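Local atomic coordinates of CalS13 (Micromonospora echinospora, PDB entry 4ZAS), a protein that probably transfers an amino group, with pyridoxal 5'-phosphate as cofactor, to a dTDP-linked keto sugar such as dTDP-4-keto-6-deoxyglucose. Residues Val161-Tyr166 against Val379-Val384; Ala205-His210 against Cys214-Gly219; Ala300-Glu305 against Asp391-Val396; Thr315-Asp320 against Trp326-Lys331. All blocks are in the same frame, centred on the assembly; numbering follows the deposited sequence.

Contact 1: Val161-Tyr166 against Val379-Val384; sequences VHWLGY and VVHIPV
Leu164 and His381 mark the closest backbone approach, with their CA atoms 9.4 Å apart, so a loop meets a strand through side chains alone. The indole NE1 of Trp163 donates a hydrogen bond to NE2 of His381 at 3.1 Å. The N-H...N angle is 150°, and each nitrogen lies somewhat out of the other ring's plane. The rings meet rim to rim, with planes at 70°. The indole reaches the strand because CG of Trp163 is anti to the backbone N (chi1 -168°). Leu164 packs at the imidazole rim beside this bond. Its CD1 is 3.4 Å from CD2 of His381, while its CD2 lies over a face of the indole. ND1 of His381 is bonded to the carbonyl of Ser350. The contact joins the loop after strand 155-161 to the antiparallel sheet of strands 312-313, 328-332 and 379-382. This is consistent with a fold type I aminotransferase, and the side chain of Trp163 lies about 5 Å from the bound sugar nucleotide.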
loop_
_atom_site.group_PDB
_atom_site.type_symbol
_atom_site.label_atom_id
_atom_site.label_comp_id
_atom_site.label_asym_id
_atom_site.label_seq_id
_atom_site.Cartn_x
_atom_site.Cartn_y
_atom_site.Cartn_z
ATOM N N VAL A 161 -17.879 -6.557 9.975
ATOM C CA VAL A 161 -18.081 -6.122 8.605
ATOM C C VAL A 161 -19.542 -5.826 8.333
ATOM O O VAL A 161 -20.421 -6.653 8.623
ATOM C CB VAL A 161 -17.584 -7.171 7.622
ATOM C CG1 VAL A 161 -17.936 -6.739 6.198
ATOM C CG2 VAL A 161 -16.084 -7.431 7.809
ATOM N N HIS A 162 -19.813 -4.642 7.794
ATOM C CA HIS A 162 -21.153 -4.324 7.301
ATOM C C HIS A 162 -21.306 -4.921 5.912
ATOM O O HIS A 162 -21.244 -4.202 4.917
ATOM C CB HIS A 162 -21.364 -2.818 7.221
ATOM C CG HIS A 162 -21.103 -2.088 8.501
ATOM N ND1 HIS A 162 -21.945 -2.164 9.592
ATOM C CD2 HIS A 162 -20.096 -1.255 8.861
ATOM C CE1 HIS A 162 -21.472 -1.405 10.566
ATOM N NE2 HIS A 162 -20.352 -0.842 10.148
ATOM N N TRP A 163 -21.526 -6.223 5.837
ATOM C CA TRP A 163 -21.579 -6.892 4.545
ATOM C C TRP A 163 -22.634 -6.265 3.625
ATOM O O TRP A 163 -23.760 -5.990 4.045
ATOM C CB TRP A 163 -21.835 -8.391 4.724
ATOM C CG TRP A 163 -21.628 -9.170 3.468
ATOM C CD1 TRP A 163 -22.572 -9.874 2.769
ATOM C CD2 TRP A 163 -20.403 -9.301 2.730
ATOM N NE1 TRP A 163 -22.004 -10.449 1.654
ATOM C CE2 TRP A 163 -20.673 -10.108 1.609
ATOM C CE3 TRP A 163 -19.102 -8.814 2.913
ATOM C CZ2 TRP A 163 -19.688 -10.445 0.674
ATOM C CZ3 TRP A 163 -18.125 -9.150 1.978
ATOM C CH2 TRP A 163 -18.427 -9.957 0.879
ATOM N N LEU A 164 -22.204 -5.966 2.397
ATOM C CA LEU A 164 -23.009 -5.336 1.343
ATOM C C LEU A 164 -23.517 -3.950 1.713
ATOM O O LEU A 164 -24.329 -3.378 0.998
ATOM C CB LEU A 164 -24.181 -6.236 0.977
ATOM C CG LEU A 164 -23.689 -7.625 0.586
ATOM C CD1 LEU A 164 -24.853 -8.544 0.345
ATOM C CD2 LEU A 164 -22.782 -7.544 -0.648
ATOM N N GLY A 165 -23.016 -3.396 2.810
ATOM C CA GLY A 165 -23.489 -2.103 3.279
ATOM C C GLY A 165 -24.725 -2.187 4.160
ATOM O O GLY A 165 -25.409 -1.180 4.388
ATOM N N TYR A 166 -25.031 -3.386 4.651
ATOM C CA TYR A 166 -26.095 -3.541 5.635
ATOM C C TYR A 166 -25.474 -3.409 7.015
ATOM O O TYR A 166 -24.645 -4.224 7.408
ATOM C CB TYR A 166 -26.855 -4.888 5.491
ATOM C CG TYR A 166 -28.011 -5.013 6.463
ATOM C CD1 TYR A 166 -29.290 -4.563 6.129
ATOM C CD2 TYR A 166 -27.823 -5.546 7.732
ATOM C CE1 TYR A 166 -30.361 -4.664 7.032
ATOM C CE2 TYR A 166 -28.886 -5.652 8.639
ATOM C CZ TYR A 166 -30.152 -5.208 8.286
ATOM O OH TYR A 166 -31.190 -5.310 9.193
ATOM N N VAL A 379 -25.664 -18.612 -0.017
ATOM C CA VAL A 379 -25.543 -17.168 -0.266
ATOM C C VAL A 379 -25.142 -16.879 -1.706
ATOM O O VAL A 379 -24.337 -17.600 -2.304
ATOM C CB VAL A 379 -24.547 -16.511 0.683
ATOM C CG1 VAL A 379 -23.148 -17.061 0.440
ATOM C CG2 VAL A 379 -24.570 -15.030 0.490
ATOM N N VAL A 380 -25.747 -15.851 -2.284
ATOM C CA VAL A 380 -25.445 -15.515 -3.656
ATOM C C VAL A 380 -25.752 -14.040 -3.842
ATOM O O VAL A 380 -26.564 -13.489 -3.111
ATOM C CB VAL A 380 -26.232 -16.404 -4.635
ATOM C CG1 VAL A 380 -27.723 -16.018 -4.666
ATOM C CG2 VAL A 380 -25.642 -16.294 -5.992
ATOM N N HIS A 381 -25.091 -13.384 -4.789
ATOM C CA HIS A 381 -25.309 -11.958 -4.988
ATOM C C HIS A 381 -25.712 -11.647 -6.419
ATOM O O HIS A 381 -25.136 -12.190 -7.367
ATOM C CB HIS A 381 -24.050 -11.181 -4.611
ATOM C CG HIS A 381 -23.628 -11.389 -3.189
ATOM N ND1 HIS A 381 -22.850 -12.455 -2.795
ATOM C CD2 HIS A 381 -23.905 -10.689 -2.064
ATOM C CE1 HIS A 381 -22.648 -12.393 -1.489
ATOM N NE2 HIS A 381 -23.279 -11.331 -1.020
ATOM N N ILE A 382 -26.672 -10.743 -6.573
ATOM C CA ILE A 382 -27.214 -10.424 -7.881
ATOM C C ILE A 382 -27.073 -8.910 -8.079
ATOM O O ILE A 382 -27.078 -8.150 -7.109
ATOM C CB ILE A 382 -28.671 -10.896 -8.018
ATOM C CG1 ILE A 382 -29.584 -10.056 -7.127
ATOM C CG2 ILE A 382 -28.787 -12.374 -7.684
ATOM C CD1 ILE A 382 -31.026 -10.340 -7.315
ATOM N N PRO A 383 -26.942 -8.467 -9.338
ATOM C CA PRO A 383 -26.744 -7.056 -9.672
ATOM C C PRO A 383 -27.868 -6.194 -9.163
ATOM O O PRO A 383 -29.016 -6.565 -9.362
ATOM C CB PRO A 383 -26.727 -7.054 -11.198
ATOM C CG PRO A 383 -26.339 -8.430 -11.571
ATOM C CD PRO A 383 -26.971 -9.307 -10.542
ATOM N N VAL A 384 -27.544 -5.069 -8.532
ATOM C CA VAL A 384 -28.548 -4.179 -7.962
ATOM C C VAL A 384 -28.140 -2.722 -8.165
ATOM O O VAL A 384 -28.937 -1.816 -7.910
ATOM C CB VAL A 384 -28.766 -4.496 -6.453
ATOM C CG1 VAL A 384 -27.605 -3.979 -5.628
ATOM C CG2 VAL A 384 -30.116 -3.947 -5.940
#

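Contact 2: Ala205-His210 against Cys214-Gly219; sequences APLGTH and CVYSTG
The hydroxyl of Tyr216 donates to the carbonyl O of Leu207, OH to O 2.7 Å, at the tight centre of the contact. The donor stands well above the carbonyl plane, with a C=O...OH angle of 111°. O of Leu207 lies at the edge of the phenol ring, and CB of Leu207 packs 3.3 Å from the same OH. Beside it, SG of Cys214 rests 3.6 Å from CA of Gly208. The far side of the turn is looser. Thr209 and His210 are partly exposed, and Thr209 turns its CB away from the strand; its OG1 bonds instead to O of Pro206 at 2.6 Å. A phenylalanine in place of Tyr216 would probably leave the Leu207 carbonyl without its donor and the turn less firmly tied. The arrangement is a type II beta turn, Pro206 to Thr209, with Gly208 third, held against strand 213-217 of the central sheet. The strand ends in an ST turn, where Ser217 OG also binds the phosphate of the pyridoxal-lysine at position 222.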
loop_
_atom_site.group_PDB
_atom_site.type_symbol
_atom_site.label_atom_id
_atom_site.label_comp_id
_atom_site.label_asym_id
_atom_site.label_seq_id
_atom_site.Cartn_x
_atom_site.Cartn_y
_atom_site.Cartn_z
ATOM N N ALA A 205 -27.879 8.148 11.504
ATOM C CA ALA A 205 -26.576 8.803 11.300
ATOM C C ALA A 205 -25.657 7.932 10.462
ATOM O O ALA A 205 -25.675 6.701 10.575
ATOM C CB ALA A 205 -25.922 9.135 12.638
ATOM N N PRO A 206 -24.820 8.567 9.635
ATOM C CA PRO A 206 -23.867 7.812 8.814
ATOM C C PRO A 206 -22.861 6.979 9.599
ATOM O O PRO A 206 -22.517 7.285 10.735
ATOM C CB PRO A 206 -23.145 8.913 8.003
ATOM C CG PRO A 206 -23.542 10.204 8.598
ATOM C CD PRO A 206 -24.882 9.985 9.250
ATOM N N LEU A 207 -22.428 5.889 8.990
ATOM C CA LEU A 207 -21.432 5.063 9.607
ATOM C C LEU A 207 -20.168 5.892 9.704
ATOM O O LEU A 207 -19.834 6.635 8.777
ATOM C CB LEU A 207 -21.198 3.795 8.809
ATOM C CG LEU A 207 -22.405 2.887 8.615
ATOM C CD1 LEU A 207 -22.013 1.681 7.704
ATOM C CD2 LEU A 207 -22.881 2.440 9.973
ATOM N N GLY A 208 -19.479 5.766 10.833
ATOM C CA GLY A 208 -18.337 6.607 11.135
ATOM C C GLY A 208 -18.621 7.537 12.298
ATOM O O GLY A 208 -17.715 8.221 12.789
ATOM N N THR A 209 -19.872 7.537 12.766
ATOM C CA THR A 209 -20.274 8.426 13.858
ATOM C C THR A 209 -20.657 7.715 15.160
ATOM O O THR A 209 -21.136 8.352 16.094
ATOM C CB THR A 209 -21.471 9.336 13.426
ATOM O OG1 THR A 209 -22.576 8.517 13.000
ATOM C CG2 THR A 209 -21.077 10.199 12.267
ATOM N N HIS A 210 -20.355 6.432 15.272
ATOM C CA HIS A 210 -20.853 5.656 16.411
ATOM C C HIS A 210 -19.770 5.268 17.412
ATOM O O HIS A 210 -19.943 4.314 18.174
ATOM C CB HIS A 210 -21.565 4.400 15.874
ATOM C CG HIS A 210 -22.726 4.717 14.981
ATOM N ND1 HIS A 210 -22.615 4.767 13.607
ATOM C CD2 HIS A 210 -24.015 5.037 15.270
ATOM C CE1 HIS A 210 -23.788 5.093 13.086
ATOM N NE2 HIS A 210 -24.654 5.262 14.074
ATOM N N CYS A 214 -13.597 3.279 12.051
ATOM C CA CYS A 214 -14.227 2.783 10.807
ATOM C C CYS A 214 -13.310 2.903 9.587
ATOM O O CYS A 214 -12.735 3.968 9.338
ATOM C CB CYS A 214 -15.508 3.559 10.514
ATOM S SG CYS A 214 -16.719 3.495 11.811
ATOM N N VAL A 215 -13.194 1.823 8.817
ATOM C CA VAL A 215 -12.375 1.816 7.604
ATOM C C VAL A 215 -13.242 1.672 6.367
ATOM O O VAL A 215 -14.022 0.735 6.272
ATOM C CB VAL A 215 -11.329 0.695 7.638
ATOM C CG1 VAL A 215 -10.493 0.730 6.372
ATOM C CG2 VAL A 215 -10.462 0.807 8.892
ATOM N N TYR A 216 -13.077 2.588 5.417
ATOM C CA TYR A 216 -13.818 2.593 4.153
ATOM C C TYR A 216 -12.901 2.263 2.997
ATOM O O TYR A 216 -11.703 2.522 3.073
ATOM C CB TYR A 216 -14.459 3.964 3.904
ATOM C CG TYR A 216 -15.765 4.271 4.640
ATOM C CD1 TYR A 216 -15.777 4.720 5.959
ATOM C CD2 TYR A 216 -16.981 4.180 3.980
ATOM C CE1 TYR A 216 -16.974 5.031 6.601
ATOM C CE2 TYR A 216 -18.164 4.482 4.601
ATOM C CZ TYR A 216 -18.169 4.909 5.909
ATOM O OH TYR A 216 -19.388 5.208 6.499
ATOM N N SER A 217 -13.450 1.700 1.925
ATOM C CA SER A 217 -12.681 1.532 0.699
ATOM C C SER A 217 -13.222 2.418 -0.406
ATOM O O SER A 217 -14.436 2.582 -0.544
ATOM C CB SER A 217 -12.706 0.073 0.234
ATOM O OG SER A 217 -12.170 -0.074 -1.076
ATOM N N THR A 218 -12.320 2.971 -1.212
ATOM C CA THR A 218 -12.732 3.675 -2.418
ATOM C C THR A 218 -12.057 3.043 -3.630
ATOM O O THR A 218 -11.713 3.741 -4.598
ATOM C CB THR A 218 -12.414 5.180 -2.363
ATOM O OG1 THR A 218 -11.046 5.371 -1.998
ATOM C CG2 THR A 218 -13.299 5.867 -1.355
ATOM N N GLY A 219 -11.887 1.717 -3.569
ATOM C CA GLY A 219 -11.370 0.931 -4.684
ATOM C C GLY A 219 -12.262 0.970 -5.919
ATOM O O GLY A 219 -13.375 1.518 -5.887
#

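Contact 3: Ala300-Glu305 against Asp391-Val396; sequences AFYDKE and DDRSHV
Tyr302 and Arg393 are the closest residues along two helices that run roughly the same way. Their CA atoms are 8.4 Å apart, and the segment axes approach to 11.0 Å with a crossing angle of -31°. The wide spacing is filled by large side chains. The guanidinium of Arg393 lies nearly flat on the ring of Phe301, with planes 20° apart. Its CZ is 4.1 Å from the Phe301 ring centroid, which makes a cation-pi stack. NE comes in over the face near the rim, 3.5 Å from CD2 of Phe301. The bend of the arginine chain at chi3 (56°) turns the group onto the ring. CG of Glu305 lies over the centre of the opposite face, so the phenyl is sandwiched. NH1 of Arg393 bonds to Asn298, which probably helps fix the rotation of the guanidinium. Tyr302 reaches across beside this stack. Its CE1 edge faces O of Arg393 at 3.9 Å, and its OH packs 3.6 Å from CB of Val396. That hydroxyl is hydrogen-bonded to the carbonyl of Pro383. The end of helix 275-305 and helix 390-401 thus meet beside the antiparallel sheet of strands 312-313, 328-332 and 379-382, where Tyr302 and Val396 both pack on Ile382 and Tyr302 is edge-to-face with Tyr328.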
loop_
_atom_site.group_PDB
_atom_site.type_symbol
_atom_site.label_atom_id
_atom_site.label_comp_id
_atom_site.label_asym_id
_atom_site.label_seq_id
_atom_site.Cartn_x
_atom_site.Cartn_y
_atom_site.Cartn_z
ATOM N N ALA A 300 -35.201 -1.897 -3.123
ATOM C CA ALA A 300 -36.585 -1.866 -2.649
ATOM C C ALA A 300 -37.489 -2.593 -3.637
ATOM O O ALA A 300 -38.457 -3.256 -3.243
ATOM C CB ALA A 300 -37.066 -0.435 -2.453
ATOM N N PHE A 301 -37.159 -2.452 -4.922
ATOM C CA PHE A 301 -37.878 -3.138 -5.982
ATOM C C PHE A 301 -37.786 -4.658 -5.811
ATOM O O PHE A 301 -38.801 -5.357 -5.836
ATOM C CB PHE A 301 -37.333 -2.713 -7.348
ATOM C CG PHE A 301 -38.021 -3.357 -8.493
ATOM C CD1 PHE A 301 -39.248 -2.893 -8.923
ATOM C CD2 PHE A 301 -37.453 -4.435 -9.138
ATOM C CE1 PHE A 301 -39.892 -3.483 -9.980
ATOM C CE2 PHE A 301 -38.100 -5.039 -10.210
ATOM C CZ PHE A 301 -39.314 -4.557 -10.628
ATOM N N TYR A 302 -36.573 -5.156 -5.606
ATOM C CA TYR A 302 -36.339 -6.581 -5.375
ATOM C C TYR A 302 -37.056 -7.069 -4.105
ATOM O O TYR A 302 -37.723 -8.105 -4.133
ATOM C CB TYR A 302 -34.830 -6.876 -5.251
ATOM C CG TYR A 302 -34.024 -6.821 -6.547
ATOM C CD1 TYR A 302 -34.634 -6.998 -7.787
ATOM C CD2 TYR A 302 -32.657 -6.573 -6.522
ATOM C CE1 TYR A 302 -33.901 -6.943 -8.964
ATOM C CE2 TYR A 302 -31.915 -6.517 -7.693
ATOM C CZ TYR A 302 -32.545 -6.704 -8.912
ATOM O OH TYR A 302 -31.811 -6.644 -10.082
ATOM N N ASP A 303 -36.938 -6.311 -3.012
ATOM C CA ASP A 303 -37.540 -6.688 -1.737
ATOM C C ASP A 303 -39.024 -7.005 -1.912
ATOM O O ASP A 303 -39.539 -7.969 -1.347
ATOM C CB ASP A 303 -37.373 -5.569 -0.701
ATOM C CG ASP A 303 -35.944 -5.412 -0.211
ATOM O OD1 ASP A 303 -35.143 -6.351 -0.356
ATOM O OD2 ASP A 303 -35.629 -4.342 0.351
ATOM N N LYS A 304 -39.693 -6.197 -2.730
ATOM C CA LYS A 304 -41.106 -6.371 -3.028
ATOM C C LYS A 304 -41.293 -7.552 -3.974
ATOM O O LYS A 304 -42.020 -8.488 -3.673
ATOM C CB LYS A 304 -41.659 -5.085 -3.650
ATOM C CG LYS A 304 -43.131 -5.089 -4.065
ATOM C CD LYS A 304 -44.069 -4.668 -2.925
ATOM C CE LYS A 304 -45.447 -4.301 -3.451
ATOM N NZ LYS A 304 -45.988 -5.414 -4.287
ATOM N N GLU A 305 -40.555 -7.537 -5.081
ATOM C CA GLU A 305 -40.765 -8.466 -6.190
ATOM C C GLU A 305 -40.201 -9.871 -5.961
ATOM O O GLU A 305 -40.681 -10.829 -6.559
ATOM C CB GLU A 305 -40.139 -7.895 -7.466
ATOM C CG GLU A 305 -40.654 -6.539 -7.904
ATOM C CD GLU A 305 -41.980 -6.594 -8.593
ATOM O OE1 GLU A 305 -42.299 -7.650 -9.182
ATOM O OE2 GLU A 305 -42.702 -5.574 -8.552
ATOM N N ASP A 391 -35.587 -1.971 -17.551
ATOM C CA ASP A 391 -35.726 -3.260 -18.218
ATOM C C ASP A 391 -34.744 -4.293 -17.628
ATOM O O ASP A 391 -35.143 -5.439 -17.413
ATOM C CB ASP A 391 -35.506 -3.138 -19.740
ATOM C CG ASP A 391 -36.660 -2.437 -20.463
ATOM O OD1 ASP A 391 -37.766 -2.290 -19.892
ATOM O OD2 ASP A 391 -36.457 -2.043 -21.630
ATOM N N ASP A 392 -33.489 -3.901 -17.348
ATOM C CA ASP A 392 -32.509 -4.827 -16.741
ATOM C C ASP A 392 -33.016 -5.443 -15.424
ATOM O O ASP A 392 -32.877 -6.651 -15.185
ATOM C CB ASP A 392 -31.157 -4.133 -16.478
ATOM C CG ASP A 392 -30.391 -3.787 -17.760
ATOM O OD1 ASP A 392 -30.607 -4.456 -18.795
ATOM O OD2 ASP A 392 -29.527 -2.873 -17.713
ATOM N N ARG A 393 -33.621 -4.595 -14.595
ATOM C CA ARG A 393 -34.157 -4.947 -13.279
ATOM C C ARG A 393 -35.318 -5.965 -13.383
ATOM O O ARG A 393 -35.410 -6.927 -12.613
ATOM C CB ARG A 393 -34.630 -3.670 -12.598
ATOM C CG ARG A 393 -34.630 -3.699 -11.100
ATOM C CD ARG A 393 -34.964 -2.312 -10.566
ATOM N NE ARG A 393 -36.232 -1.826 -11.095
ATOM C CZ ARG A 393 -36.722 -0.611 -10.869
ATOM N NH1 ARG A 393 -36.029 0.265 -10.144
ATOM N NH2 ARG A 393 -37.913 -0.275 -11.376
ATOM N N SER A 394 -36.212 -5.723 -14.335
ATOM C CA SER A 394 -37.321 -6.621 -14.615
ATOM C C SER A 394 -36.809 -7.985 -15.048
ATOM O O SER A 394 -37.357 -9.019 -14.672
ATOM C CB SER A 394 -38.213 -6.046 -15.714
ATOM O OG SER A 394 -38.791 -4.821 -15.308
ATOM N N HIS A 395 -35.750 -7.968 -15.844
ATOM C CA HIS A 395 -35.179 -9.182 -16.393
ATOM C C HIS A 395 -34.643 -10.120 -15.329
ATOM O O HIS A 395 -34.770 -11.335 -15.457
ATOM C CB HIS A 395 -34.067 -8.843 -17.367
ATOM C CG HIS A 395 -33.478 -10.042 -18.027
ATOM N ND1 HIS A 395 -34.209 -10.874 -18.843
ATOM C CD2 HIS A 395 -32.233 -10.571 -17.967
ATOM C CE1 HIS A 395 -33.438 -11.858 -19.270
ATOM N NE2 HIS A 395 -32.234 -11.697 -18.750
ATOM N N VAL A 396 -34.012 -9.550 -14.307
ATOM C CA VAL A 396 -33.511 -10.309 -13.167
ATOM C C VAL A 396 -34.651 -10.986 -12.428
ATOM O O VAL A 396 -34.650 -12.201 -12.213
ATOM C CB VAL A 396 -32.725 -9.410 -12.220
ATOM C CG1 VAL A 396 -32.442 -10.138 -10.908
ATOM C CG2 VAL A 396 -31.447 -8.932 -12.894
#

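Contact 4: Thr315-Asp320 against Trp326-Lys331; sequences TERADD and WMYPLK
The guanidinium of Arg317 and the ring of Tyr328 are steeply turned against each other, with planes 79° apart. CE2 of Tyr328 lies at the guanidinium edge, 3.3 Å from NH2 of Arg317. CB of Thr315 lies in the same plane, at the rim near NH1. CD2 of Leu330 is at the edge of the tyrosine ring. A bend at chi2 (-86°) folds the arginine back along its own loop, where NH1 donates to O of Glu316 at 3.2 Å. NH2 has a stronger partner in Asp303, with which it forms a salt bridge; the hydroxyl of Tyr328 bonds to the same carboxylate. A water bridges the two segments. It accepts from N of Thr315 at 2.8 Å and from NH2 of Arg317 at 2.7 Å, and donates to O of Pro329. Alongside, OG1 of Thr315 packs 3.6 Å from CG of Pro329. An alanine in place of Arg317 is likely to leave Asp303 without its charged mate and the water less firmly held. The segments diverge just beyond the pairing of strands 312-313 and 328-332, in the antiparallel sheet these form with strand 379-382, probably in the C-terminal domain of a fold type I aminotransferase.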
loop_
_atom_site.group_PDB
_atom_site.type_symbol
_atom_site.label_atom_id
_atom_site.label_comp_id
_atom_site.label_asym_id
_atom_site.label_seq_id
_atom_site.Cartn_x
_atom_site.Cartn_y
_atom_site.Cartn_z
ATOM N N THR A 315 -32.588 -11.334 3.021
ATOM C CA THR A 315 -31.886 -10.930 4.234
ATOM C C THR A 315 -32.802 -10.075 5.108
ATOM O O THR A 315 -33.735 -9.448 4.604
ATOM C CB THR A 315 -30.596 -10.140 3.880
ATOM O OG1 THR A 315 -29.573 -11.055 3.469
ATOM C CG2 THR A 315 -30.072 -9.330 5.069
ATOM N N GLU A 316 -32.577 -10.113 6.421
ATOM C CA GLU A 316 -33.271 -9.261 7.392
ATOM C C GLU A 316 -33.277 -7.767 6.995
ATOM O O GLU A 316 -32.327 -7.284 6.382
ATOM C CB GLU A 316 -32.604 -9.446 8.761
ATOM C CG GLU A 316 -33.067 -8.511 9.852
ATOM C CD GLU A 316 -32.138 -8.524 11.050
ATOM O OE1 GLU A 316 -31.421 -7.517 11.276
ATOM O OE2 GLU A 316 -32.166 -9.535 11.789
ATOM N N ARG A 317 -34.347 -7.049 7.331
ATOM C CA ARG A 317 -34.414 -5.602 7.087
ATOM C C ARG A 317 -34.958 -4.865 8.300
ATOM O O ARG A 317 -36.121 -4.988 8.626
ATOM C CB ARG A 317 -35.292 -5.253 5.875
ATOM C CG ARG A 317 -34.900 -5.872 4.553
ATOM C CD ARG A 317 -33.874 -5.047 3.826
ATOM N NE ARG A 317 -33.641 -5.567 2.484
ATOM C CZ ARG A 317 -32.827 -6.581 2.204
ATOM N NH1 ARG A 317 -32.191 -7.218 3.176
ATOM N NH2 ARG A 317 -32.680 -6.984 0.952
ATOM N N ALA A 318 -34.130 -4.055 8.932
ATOM C CA ALA A 318 -34.566 -3.298 10.085
ATOM C C ALA A 318 -34.928 -1.869 9.695
ATOM O O ALA A 318 -34.303 -1.277 8.818
ATOM C CB ALA A 318 -33.478 -3.303 11.138
ATOM N N ASP A 319 -35.897 -1.303 10.409
ATOM C CA ASP A 319 -36.414 0.035 10.137
ATOM C C ASP A 319 -35.430 1.112 10.550
ATOM O O ASP A 319 -35.485 2.245 10.061
ATOM C CB ASP A 319 -37.708 0.266 10.912
ATOM C CG ASP A 319 -38.834 -0.612 10.438
ATOM O OD1 ASP A 319 -38.878 -0.933 9.232
ATOM O OD2 ASP A 319 -39.678 -0.984 11.281
ATOM N N ASP A 320 -34.527 0.754 11.457
ATOM C CA ASP A 320 -33.711 1.751 12.125
ATOM C C ASP A 320 -32.364 1.910 11.437
ATOM O O ASP A 320 -31.400 2.371 12.048
ATOM C CB ASP A 320 -33.528 1.372 13.595
ATOM C CG ASP A 320 -32.665 0.121 13.782
ATOM O OD1 ASP A 320 -32.382 -0.611 12.792
ATOM O OD2 ASP A 320 -32.286 -0.141 14.944
ATOM N N TRP A 326 -24.759 -2.531 -1.902
ATOM C CA TRP A 326 -23.695 -2.546 -2.907
ATOM C C TRP A 326 -23.932 -3.661 -3.919
ATOM O O TRP A 326 -23.654 -3.513 -5.119
ATOM C CB TRP A 326 -22.331 -2.727 -2.244
ATOM C CG TRP A 326 -21.195 -2.601 -3.199
ATOM C CD1 TRP A 326 -20.969 -1.572 -4.073
ATOM C CD2 TRP A 326 -20.119 -3.526 -3.381
ATOM N NE1 TRP A 326 -19.813 -1.800 -4.776
ATOM C CE2 TRP A 326 -19.271 -2.992 -4.369
ATOM C CE3 TRP A 326 -19.784 -4.746 -2.796
ATOM C CZ2 TRP A 326 -18.118 -3.644 -4.793
ATOM C CZ3 TRP A 326 -18.625 -5.393 -3.220
ATOM C CH2 TRP A 326 -17.815 -4.842 -4.205
ATOM N N MET A 327 -24.369 -4.801 -3.387
ATOM C CA MET A 327 -24.904 -5.903 -4.165
ATOM C C MET A 327 -26.179 -6.342 -3.459
ATOM O O MET A 327 -26.412 -5.948 -2.333
ATOM C CB MET A 327 -23.888 -7.044 -4.272
ATOM C CG MET A 327 -22.677 -6.683 -5.102
ATOM S SD MET A 327 -21.414 -7.969 -5.181
ATOM C CE MET A 327 -20.889 -8.014 -3.492
ATOM N N TYR A 328 -27.024 -7.127 -4.113
ATOM C CA TYR A 328 -28.237 -7.614 -3.463
ATOM C C TYR A 328 -28.078 -9.100 -3.104
ATOM O O TYR A 328 -27.816 -9.927 -3.986
ATOM C CB TYR A 328 -29.459 -7.406 -4.363
ATOM C CG TYR A 328 -30.771 -7.665 -3.664
ATOM C CD1 TYR A 328 -31.305 -8.937 -3.604
ATOM C CD2 TYR A 328 -31.458 -6.637 -3.043
ATOM C CE1 TYR A 328 -32.492 -9.182 -2.958
ATOM C CE2 TYR A 328 -32.644 -6.870 -2.386
ATOM C CZ TYR A 328 -33.164 -8.141 -2.347
ATOM O OH TYR A 328 -34.364 -8.364 -1.704
ATOM N N PRO A 329 -28.214 -9.436 -1.808
ATOM C CA PRO A 329 -28.066 -10.788 -1.259
ATOM C C PRO A 329 -29.341 -11.640 -1.351
ATOM O O PRO A 329 -30.444 -11.108 -1.189
ATOM C CB PRO A 329 -27.727 -10.525 0.206
ATOM C CG PRO A 329 -28.456 -9.297 0.515
ATOM C CD PRO A 329 -28.444 -8.453 -0.739
ATOM N N LEU A 330 -29.173 -12.937 -1.626
ATOM C CA LEU A 330 -30.232 -13.928 -1.520
ATOM C C LEU A 330 -29.652 -15.202 -0.907
ATOM O O LEU A 330 -28.459 -15.465 -1.044
ATOM C CB LEU A 330 -30.838 -14.256 -2.885
ATOM C CG LEU A 330 -31.663 -13.191 -3.594
ATOM C CD1 LEU A 330 -32.186 -13.747 -4.923
ATOM C CD2 LEU A 330 -32.791 -12.694 -2.693
ATOM N N LYS A 331 -30.473 -15.989 -0.223
ATOM C CA LYS A 331 -30.050 -17.344 0.115
ATOM C C LYS A 331 -30.924 -18.333 -0.654
ATOM O O LYS A 331 -32.139 -18.378 -0.455
ATOM C CB LYS A 331 -30.110 -17.580 1.618
ATOM C CG LYS A 331 -29.191 -16.663 2.390
ATOM C CD LYS A 331 -29.437 -16.762 3.866
ATOM C CE LYS A 331 -30.738 -16.057 4.242
ATOM N NZ LYS A 331 -31.116 -16.293 5.666
HETATM O O HOH W 1 -32.173 -9.636 0.785
#

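In the fold
Contacts 1, 3 and 4 gather round the antiparallel sheet of strands 312-313, 328-332 and 379-382. Contact 1 uses strand 379-382 and contact 4 its neighbour 328-332, with centres about 7 Å apart. Contact 3 places two helices beside them, its centre about 14 Å from that of contact 4, and the two meet through Asp303. Contact 2 ties strand 205-206 and its turn to strand 213-217 of the seven-stranded sheet. Its centre is about 28 Å from that of contact 3, and it meets contact 1 where Leu207 packs on His162. Along the chain, contact 2 is nested inside contact 1, contact 4 lies inside both contact 1 and contact 3, and contacts 1 and 3 interleave. Contact 1 thus joins the sheet of the later chain to the loop after strand 155-161.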